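Local atomic coordinates of antifreeze protein (Uncultured bacterium, PDB entry 6EIO), a protein that binds ice, apparently through two faces of its beta-solenoid, and is thereby expected to restrain the growth of ice crystals. Residues A[53-58]-A[75-80]; A[119-124]-A[146-151]; A[191-196]-A[209-214]. One frame throughout, in Å; residues are numbered along the deposited sequence.

All three contacts pair adjacent parallel strands on the same side of a beta-solenoid, and helix 81-99 runs past all of them. Along the chain they close in the order 1, 2, 3, but in space contact 3 lies between the others: its centre is about 15 Å from that of contact 1 and 14 Å from that of contact 2, while the centres of contacts 1 and 2 are about 28 Å apart, on opposite sides of the chain's centre. Strand 36-40 joins contact 1 to contact 3, and strand 174-178 joins contact 3 to contact 2. Because the early strand 36-40 pairs with the late strand 207-214, the stack of coils does not follow chain order. The result is an elongated solenoid, consistent with a protein that offers extended faces to ice.

Contact 1: A[53-58]-A[75-80]; sequences TGDLGL and TLHIND
Asp55 turns CG back beside its own backbone N (chi1 -64°), and this brings OD1 to the backbone amide of Thr75, just ahead of strand 76-78: Thr75 N donates to Asp55 OD1 at 2.9 Å, arriving from above the carboxylate plane. A water molecule donates to the same OD1 and also bonds Thr75 OG1, closing a small polar bridge at the edge of the contact. Leu56 and Leu76 both set CG opposite the backbone N (chi1 172° and 178°), which lays the two side chains alongside each other, Leu56 CD2 3.9 Å from Leu76 CD1. The parallel backbones are stitched in alternation: Leu56 N gives to Thr75 O (3.0 Å), His77 N to Leu56 O (2.8 Å), and Leu58 N to His77 O (2.9 Å). On the side of the sheet away from the leucines, the His77 imidazole is kept from turning by Asp80, whose OD2 takes the proton of ND1 with its syn lone pair, in the ring plane, at 2.7 Å. Asp80 OD1 meanwhile caps Ala83 N, tying the strand to the first turn of helix 81-99. Leu56, Leu58, Leu76 and Ile78 pack inward on Ile64 of strand 63-65; His77 lies against Ile82 and Ala83 of the helix, and strand 36-40 continues the sheet beyond strand 55-58.

Contact 2: A[119-124]-A[146-151]; sequences PGLYKS and IFVIQI
Tyr122 N and Gln150 N point in opposite directions across two neighbouring parallel strands of the solenoid, the discontinuous beta-helix of the ice-binding-like family, and each finds a carbonyl of the other strand: Tyr122 N bonds Val148 O, and Gln150 N bonds Tyr122 O at 2.8 Å. The same alternation runs from Gly120 to Ser124, whose N meets Gln150 O almost straight (176° at the hydrogen). The tight part is the inward face. There the Phe147 ring stands beside Pro119, with CE2 3.5 Å from Pro119 N and Pro119 CB over one ring face toward the rim, while Phe137 of the core meets the ring edge-to-face. Tyr122 directs a ring edge at Val148 O, CD1 lying 3.9 Å from it, and its hydroxyl is hydrogen-bonded to Thr118 O.

The face toward helix 81-99 is close-packed at its start and loosens toward Lys123. Leu121 and Val148 cross obliquely, with Leu121 CD1 3.7 Å from Val148 CG1, and the same methyl rests 3.9 Å from Gln150 NE2. Gln150 keeps CG beside its backbone N (chi1 -58°) and then runs extended, so that the buried amide reaches the end of the helix, where NE2 donates to Ala97 O and Arg100 O. Beyond it the packing thins toward solvent at Lys123, which is only partly covered. Its aliphatic chain passes across the end of Gln150, CB 3.6 Å from Gln150 OE1, and bends only at the last torsion (chi4 59°). That bend turns NZ back toward the amide oxygen, yet Lys123 NZ stops 4.0 Å from Gln150 OE1, too far for a hydrogen bond.

Contact 3: A[191-196]-A[209-214]; sequences KGTVIA and EGRALA
Leu213, Glu209 and Arg211, alternate residues of segment 209-214, give the contact its three characters: apolar, ionic and polar. Leu213 leans over the facing backbone, CB 3.5 Å from Val194 O, and sets CD1 3.8 Å from Thr193 CG2; Ile90 of helix 81-99 packs on it from outside. Glu209 runs out extended, and the Lys191 chain, extended as far as CE, bends at its last torsion (chi4 -65°) to bring NZ 2.9 Å from Glu209 OE1, nearly in line with the C-O bond, in a salt bridge. The other oxygen, OE2, accepts from Leu230 N. A methionine in place of Lys191 would probably leave Glu209 OE1 without its charged mate and the carboxylate less firmly fixed. Arg211 presents a guanidinium edge to Thr193, NH1 donating to OG1 at 2.8 Å from within the group's plane, though bent (134° at the hydrogen); NH2 reaches Asn34 O. Where both strands turn the solenoid corner, Gly210 CA lies 3.1 Å from Gly192 O, and a CB there would clash with that oxygen. Glycine thus probably shapes the corner, while the salt bridge and the Arg211-Thr193 bond tie its two coils together, with links onward to Leu230 and Asn34.

Contact 1: A[53-58]-A[75-80]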
loop_
_atom_site.group_PDB
_atom_site.type_symbol
_atom_site.label_atom_id
_atom_site.label_comp_id
_atom_site.label_asym_id
_atom_site.label_seq_id
_atom_site.Cartn_x
_atom_site.Cartn_y
_atom_site.Cartn_z
ATOM N N THR A 53 -14.611 -0.448 -0.719
ATOM C CA THR A 53 -15.149 0.187 -1.925
ATOM C C THR A 53 -14.062 0.044 -2.983
ATOM O O THR A 53 -13.043 0.736 -2.952
ATOM C CB THR A 53 -15.537 1.655 -1.724
ATOM O OG1 THR A 53 -16.402 1.788 -0.589
ATOM C CG2 THR A 53 -16.298 2.152 -2.948
ATOM N N GLY A 54 -14.268 -0.893 -3.896
ATOM C CA GLY A 54 -13.258 -1.305 -4.853
ATOM C C GLY A 54 -13.352 -2.798 -5.048
ATOM O O GLY A 54 -14.104 -3.469 -4.349
ATOM N N ASP A 55 -12.589 -3.337 -5.997
ATOM C CA ASP A 55 -12.684 -4.764 -6.240
ATOM C C ASP A 55 -11.781 -5.541 -5.272
ATOM O O ASP A 55 -10.828 -5.000 -4.700
ATOM C CB ASP A 55 -12.387 -5.055 -7.718
ATOM C CG ASP A 55 -13.428 -4.430 -8.669
ATOM O OD1 ASP A 55 -14.568 -4.178 -8.234
ATOM O OD2 ASP A 55 -13.070 -4.218 -9.858
ATOM N N LEU A 56 -12.112 -6.819 -5.094
ATOM C CA LEU A 56 -11.428 -7.716 -4.165
ATOM C C LEU A 56 -11.012 -8.958 -4.945
ATOM O O LEU A 56 -11.866 -9.604 -5.566
ATOM C CB LEU A 56 -12.368 -8.091 -3.007
ATOM C CG LEU A 56 -11.914 -9.160 -2.012
ATOM C CD1 LEU A 56 -10.603 -8.811 -1.327
ATOM C CD2 LEU A 56 -12.986 -9.408 -0.965
ATOM N N GLY A 57 -9.723 -9.284 -4.924
ATOM C CA GLY A 57 -9.198 -10.400 -5.688
ATOM C C GLY A 57 -8.476 -11.419 -4.827
ATOM O O GLY A 57 -7.824 -11.074 -3.835
ATOM N N LEU A 58 -8.543 -12.681 -5.257
ATOM C CA LEU A 58 -7.831 -13.780 -4.616
ATOM C C LEU A 58 -7.440 -14.778 -5.692
ATOM O O LEU A 58 -8.294 -15.243 -6.450
ATOM C CB LEU A 58 -8.709 -14.452 -3.555
ATOM C CG LEU A 58 -8.109 -15.692 -2.904
ATOM C CD1 LEU A 58 -6.851 -15.375 -2.096
ATOM C CD2 LEU A 58 -9.154 -16.368 -2.029
ATOM N N THR A 75 -16.552 -5.783 -6.932
ATOM C CA THR A 75 -16.686 -7.120 -7.487
ATOM C C THR A 75 -15.620 -8.040 -6.918
ATOM O O THR A 75 -14.435 -7.684 -6.841
ATOM C CB THR A 75 -16.644 -7.095 -9.025
ATOM O OG1 THR A 75 -17.710 -6.269 -9.499
ATOM C CG2 THR A 75 -16.822 -8.483 -9.618
ATOM N N LEU A 76 -16.073 -9.234 -6.540
ATOM C CA LEU A 76 -15.229 -10.304 -6.032
ATOM C C LEU A 76 -14.711 -11.147 -7.195
ATOM O O LEU A 76 -15.495 -11.710 -7.971
ATOM C CB LEU A 76 -16.042 -11.175 -5.080
ATOM C CG LEU A 76 -15.318 -12.378 -4.484
ATOM C CD1 LEU A 76 -14.072 -11.962 -3.714
ATOM C CD2 LEU A 76 -16.267 -13.157 -3.576
ATOM N N HIS A 77 -13.389 -11.286 -7.279
ATOM C CA HIS A 77 -12.711 -12.002 -8.354
ATOM C C HIS A 77 -11.808 -13.065 -7.734
ATOM O O HIS A 77 -10.747 -12.732 -7.197
ATOM C CB HIS A 77 -11.871 -11.022 -9.166
ATOM C CG HIS A 77 -12.670 -10.045 -9.964
ATOM N ND1 HIS A 77 -13.341 -10.421 -11.104
ATOM C CD2 HIS A 77 -12.894 -8.713 -9.828
ATOM C CE1 HIS A 77 -13.951 -9.369 -11.624
ATOM N NE2 HIS A 77 -13.692 -8.313 -10.880
ATOM N N ILE A 78 -12.236 -14.327 -7.799
ATOM C CA ILE A 78 -11.485 -15.448 -7.240
ATOM C C ILE A 78 -11.116 -16.385 -8.380
ATOM O O ILE A 78 -11.987 -16.993 -9.013
ATOM C CB ILE A 78 -12.253 -16.214 -6.156
ATOM C CG1 ILE A 78 -12.668 -15.287 -5.018
ATOM C CG2 ILE A 78 -11.390 -17.358 -5.643
ATOM C CD1 ILE A 78 -13.519 -15.961 -3.961
ATOM N N ASN A 79 -9.821 -16.487 -8.666
ATOM C CA ASN A 79 -9.319 -17.445 -9.651
ATOM C C ASN A 79 -10.018 -17.309 -10.998
ATOM O O ASN A 79 -10.221 -18.286 -11.711
ATOM C CB ASN A 79 -9.376 -18.877 -9.119
ATOM C CG ASN A 79 -8.418 -19.065 -7.981
ATOM O OD1 ASN A 79 -7.297 -18.543 -8.039
ATOM N ND2 ASN A 79 -8.841 -19.744 -6.924
ATOM N N ASP A 80 -10.346 -16.090 -11.366
ATOM C CA ASP A 80 -10.960 -15.797 -12.642
ATOM C C ASP A 80 -9.978 -15.031 -13.527
ATOM O O ASP A 80 -8.820 -14.788 -13.170
ATOM C CB ASP A 80 -12.299 -15.095 -12.418
ATOM C CG ASP A 80 -12.166 -13.674 -11.902
ATOM O OD1 ASP A 80 -11.066 -13.283 -11.464
ATOM O OD2 ASP A 80 -13.198 -12.944 -11.947
HETATM O O HOH W 1 -17.001 -3.557 -9.424
#

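Contact 2: A[119-124]-A[146-151]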
loop_
_atom_site.group_PDB
_atom_site.type_symbol
_atom_site.label_atom_id
_atom_site.label_comp_id
_atom_site.label_asym_id
_atom_site.label_seq_id
_atom_site.Cartn_x
_atom_site.Cartn_y
_atom_site.Cartn_z
ATOM N N PRO A 119 9.350 14.055 -2.677
ATOM C CA PRO A 119 9.233 13.068 -3.763
ATOM C C PRO A 119 10.539 12.351 -4.049
ATOM O O PRO A 119 11.630 12.916 -3.928
ATOM C CB PRO A 119 8.784 13.912 -4.956
ATOM C CG PRO A 119 8.023 15.053 -4.314
ATOM C CD PRO A 119 8.852 15.378 -3.099
ATOM N N GLY A 120 10.415 11.104 -4.488
ATOM C CA GLY A 120 11.567 10.341 -4.937
ATOM C C GLY A 120 11.528 8.910 -4.461
ATOM O O GLY A 120 10.446 8.324 -4.291
ATOM N N LEU A 121 12.722 8.345 -4.299
ATOM C CA LEU A 121 12.953 6.930 -4.054
ATOM C C LEU A 121 13.637 6.776 -2.702
ATOM O O LEU A 121 14.652 7.443 -2.429
ATOM C CB LEU A 121 13.856 6.373 -5.160
ATOM C CG LEU A 121 14.176 4.877 -5.083
ATOM C CD1 LEU A 121 12.930 4.017 -5.147
ATOM C CD2 LEU A 121 15.141 4.512 -6.200
ATOM N N TYR A 122 13.096 5.875 -1.885
ATOM C CA TYR A 122 13.580 5.603 -0.542
ATOM C C TYR A 122 13.819 4.114 -0.400
ATOM O O TYR A 122 13.033 3.307 -0.916
ATOM C CB TYR A 122 12.544 6.029 0.492
ATOM C CG TYR A 122 12.303 7.519 0.499
ATOM C CD1 TYR A 122 11.348 8.112 -0.335
ATOM C CD2 TYR A 122 13.060 8.347 1.312
ATOM C CE1 TYR A 122 11.143 9.479 -0.336
ATOM C CE2 TYR A 122 12.869 9.712 1.324
ATOM C CZ TYR A 122 11.899 10.279 0.508
ATOM O OH TYR A 122 11.732 11.636 0.565
ATOM N N LYS A 123 14.869 3.755 0.337
ATOM C CA LYS A 123 15.199 2.356 0.567
ATOM C C LYS A 123 15.482 2.109 2.042
ATOM O O LYS A 123 16.356 2.751 2.639
ATOM C CB LYS A 123 16.416 1.941 -0.253
ATOM C CG LYS A 123 16.823 0.504 -0.048
ATOM C CD LYS A 123 17.983 0.127 -0.951
ATOM C CE LYS A 123 18.206 -1.377 -0.963
ATOM N NZ LYS A 123 16.991 -2.124 -1.423
ATOM N N SER A 124 14.760 1.144 2.599
ATOM C CA SER A 124 14.987 0.637 3.946
ATOM C C SER A 124 15.572 -0.761 3.857
ATOM O O SER A 124 14.972 -1.659 3.262
ATOM C CB SER A 124 13.679 0.597 4.730
ATOM O OG SER A 124 13.908 0.146 6.056
ATOM N N ILE A 146 5.797 11.519 -7.469
ATOM C CA ILE A 146 5.765 10.101 -7.139
ATOM C C ILE A 146 6.720 9.817 -5.977
ATOM O O ILE A 146 7.825 10.376 -5.902
ATOM C CB ILE A 146 6.145 9.249 -8.374
ATOM C CG1 ILE A 146 5.151 9.452 -9.526
ATOM C CG2 ILE A 146 6.293 7.772 -8.015
ATOM C CD1 ILE A 146 3.771 8.917 -9.274
ATOM N N PHE A 147 6.276 8.932 -5.078
ATOM C CA PHE A 147 7.033 8.503 -3.913
ATOM C C PHE A 147 7.075 6.981 -3.918
ATOM O O PHE A 147 6.019 6.344 -3.896
ATOM C CB PHE A 147 6.357 8.978 -2.616
ATOM C CG PHE A 147 5.970 10.442 -2.565
ATOM C CD1 PHE A 147 4.809 10.889 -3.192
ATOM C CD2 PHE A 147 6.720 11.360 -1.823
ATOM C CE1 PHE A 147 4.408 12.217 -3.076
ATOM C CE2 PHE A 147 6.304 12.670 -1.699
ATOM C CZ PHE A 147 5.157 13.100 -2.337
ATOM N N VAL A 148 8.286 6.408 -3.935
ATOM C CA VAL A 148 8.465 4.956 -3.946
ATOM C C VAL A 148 9.324 4.578 -2.748
ATOM O O VAL A 148 10.427 5.117 -2.587
ATOM C CB VAL A 148 9.135 4.477 -5.243
ATOM C CG1 VAL A 148 9.381 2.968 -5.202
ATOM C CG2 VAL A 148 8.303 4.872 -6.460
ATOM N N ILE A 149 8.834 3.638 -1.932
ATOM C CA ILE A 149 9.563 3.189 -0.751
ATOM C C ILE A 149 9.787 1.692 -0.849
ATOM O O ILE A 149 8.836 0.909 -0.948
ATOM C CB ILE A 149 8.847 3.541 0.553
ATOM C CG1 ILE A 149 8.648 5.045 0.649
ATOM C CG2 ILE A 149 9.681 3.054 1.731
ATOM C CD1 ILE A 149 7.733 5.453 1.764
ATOM N N GLN A 150 11.064 1.302 -0.838
ATOM C CA GLN A 150 11.502 -0.088 -0.924
ATOM C C GLN A 150 11.846 -0.562 0.483
ATOM O O GLN A 150 12.618 0.103 1.182
ATOM C CB GLN A 150 12.768 -0.204 -1.773
ATOM C CG GLN A 150 12.603 0.335 -3.179
ATOM C CD GLN A 150 13.918 0.457 -3.917
ATOM O OE1 GLN A 150 14.966 0.738 -3.308
ATOM N NE2 GLN A 150 13.880 0.274 -5.210
ATOM N N ILE A 151 11.291 -1.695 0.906
ATOM C CA ILE A 151 11.436 -2.154 2.283
ATOM C C ILE A 151 11.915 -3.603 2.281
ATOM O O ILE A 151 11.200 -4.498 1.826
ATOM C CB ILE A 151 10.123 -1.998 3.068
ATOM C CG1 ILE A 151 9.662 -0.536 3.025
ATOM C CG2 ILE A 151 10.297 -2.480 4.496
ATOM C CD1 ILE A 151 8.219 -0.350 3.356
#

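Contact 3: A[191-196]-A[209-214]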
loop_
_atom_site.group_PDB
_atom_site.type_symbol
_atom_site.label_atom_id
_atom_site.label_comp_id
_atom_site.label_asym_id
_atom_site.label_seq_id
_atom_site.Cartn_x
_atom_site.Cartn_y
_atom_site.Cartn_z
ATOM N N LYS A 191 -2.152 5.225 3.778
ATOM C CA LYS A 191 -2.405 5.659 2.415
ATOM C C LYS A 191 -1.341 5.084 1.492
ATOM O O LYS A 191 -0.187 4.892 1.890
ATOM C CB LYS A 191 -2.362 7.186 2.270
ATOM C CG LYS A 191 -3.385 7.965 3.081
ATOM C CD LYS A 191 -3.294 9.447 2.728
ATOM C CE LYS A 191 -4.240 10.350 3.494
ATOM N NZ LYS A 191 -5.673 10.075 3.197
ATOM N N GLY A 192 -1.746 4.880 0.237
ATOM C CA GLY A 192 -0.862 4.434 -0.818
ATOM C C GLY A 192 -1.106 2.976 -1.192
ATOM O O GLY A 192 -1.949 2.274 -0.633
ATOM N N THR A 193 -0.318 2.524 -2.171
ATOM C CA THR A 193 -0.388 1.158 -2.661
ATOM C C THR A 193 0.686 0.336 -1.971
ATOM O O THR A 193 1.880 0.604 -2.148
ATOM C CB THR A 193 -0.231 1.135 -4.184
ATOM O OG1 THR A 193 -1.356 1.759 -4.781
ATOM C CG2 THR A 193 -0.144 -0.286 -4.703
ATOM N N VAL A 194 0.257 -0.645 -1.189
ATOM C CA VAL A 194 1.151 -1.552 -0.467
ATOM C C VAL A 194 1.233 -2.845 -1.274
ATOM O O VAL A 194 0.208 -3.496 -1.487
ATOM C CB VAL A 194 0.624 -1.824 0.957
ATOM C CG1 VAL A 194 1.555 -2.784 1.676
ATOM C CG2 VAL A 194 0.471 -0.522 1.727
ATOM N N ILE A 195 2.430 -3.197 -1.732
ATOM C CA ILE A 195 2.643 -4.423 -2.489
ATOM C C ILE A 195 3.588 -5.287 -1.673
ATOM O O ILE A 195 4.784 -4.984 -1.594
ATOM C CB ILE A 195 3.200 -4.188 -3.895
ATOM C CG1 ILE A 195 2.524 -3.009 -4.593
ATOM C CG2 ILE A 195 3.046 -5.480 -4.690
ATOM C CD1 ILE A 195 3.080 -2.724 -5.968
ATOM N N ALA A 196 3.048 -6.325 -1.041
ATOM C CA ALA A 196 3.814 -7.181 -0.150
ATOM C C ALA A 196 4.050 -8.537 -0.798
ATOM O O ALA A 196 3.159 -9.101 -1.451
ATOM C CB ALA A 196 3.106 -7.397 1.179
ATOM N N GLU A 209 -6.643 4.424 2.247
ATOM C CA GLU A 209 -6.934 5.082 0.978
ATOM C C GLU A 209 -5.766 4.676 0.075
ATOM O O GLU A 209 -4.649 5.184 0.235
ATOM C CB GLU A 209 -7.007 6.601 1.096
ATOM C CG GLU A 209 -7.046 7.234 -0.337
ATOM C CD GLU A 209 -6.875 8.745 -0.420
ATOM O OE1 GLU A 209 -6.865 9.416 0.633
ATOM O OE2 GLU A 209 -6.772 9.230 -1.576
ATOM N N GLY A 210 -6.000 3.703 -0.806
ATOM C CA GLY A 210 -4.882 3.030 -1.452
ATOM C C GLY A 210 -5.285 1.620 -1.841
ATOM O O GLY A 210 -6.442 1.386 -2.205
ATOM N N ARG A 211 -4.318 0.706 -1.769
ATOM C CA ARG A 211 -4.547 -0.691 -2.123
ATOM C C ARG A 211 -3.680 -1.555 -1.236
ATOM O O ARG A 211 -2.533 -1.198 -0.936
ATOM C CB ARG A 211 -4.159 -1.002 -3.574
ATOM C CG ARG A 211 -4.858 -0.132 -4.582
ATOM C CD ARG A 211 -4.420 -0.504 -5.988
ATOM N NE ARG A 211 -5.032 0.381 -6.969
ATOM C CZ ARG A 211 -4.617 1.616 -7.205
ATOM N NH1 ARG A 211 -3.564 2.113 -6.543
ATOM N NH2 ARG A 211 -5.236 2.357 -8.118
ATOM N N ALA A 212 -4.208 -2.725 -0.883
ATOM C CA ALA A 212 -3.464 -3.744 -0.143
ATOM C C ALA A 212 -3.321 -4.944 -1.065
ATOM O O ALA A 212 -4.289 -5.673 -1.278
ATOM C CB ALA A 212 -4.190 -4.116 1.137
ATOM N N LEU A 213 -2.116 -5.124 -1.616
ATOM C CA LEU A 213 -1.858 -6.111 -2.668
ATOM C C LEU A 213 -0.819 -7.104 -2.134
ATOM O O LEU A 213 0.378 -6.798 -2.101
ATOM C CB LEU A 213 -1.367 -5.412 -3.940
ATOM C CG LEU A 213 -2.245 -4.259 -4.429
ATOM C CD1 LEU A 213 -1.643 -3.612 -5.663
ATOM C CD2 LEU A 213 -3.694 -4.686 -4.703
ATOM N N ALA A 214 -1.286 -8.272 -1.702
ATOM C CA ALA A 214 -0.425 -9.314 -1.179
ATOM C C ALA A 214 -0.232 -10.374 -2.260
ATOM O O ALA A 214 -1.198 -10.912 -2.803
ATOM C CB ALA A 214 -1.039 -9.938 0.071
#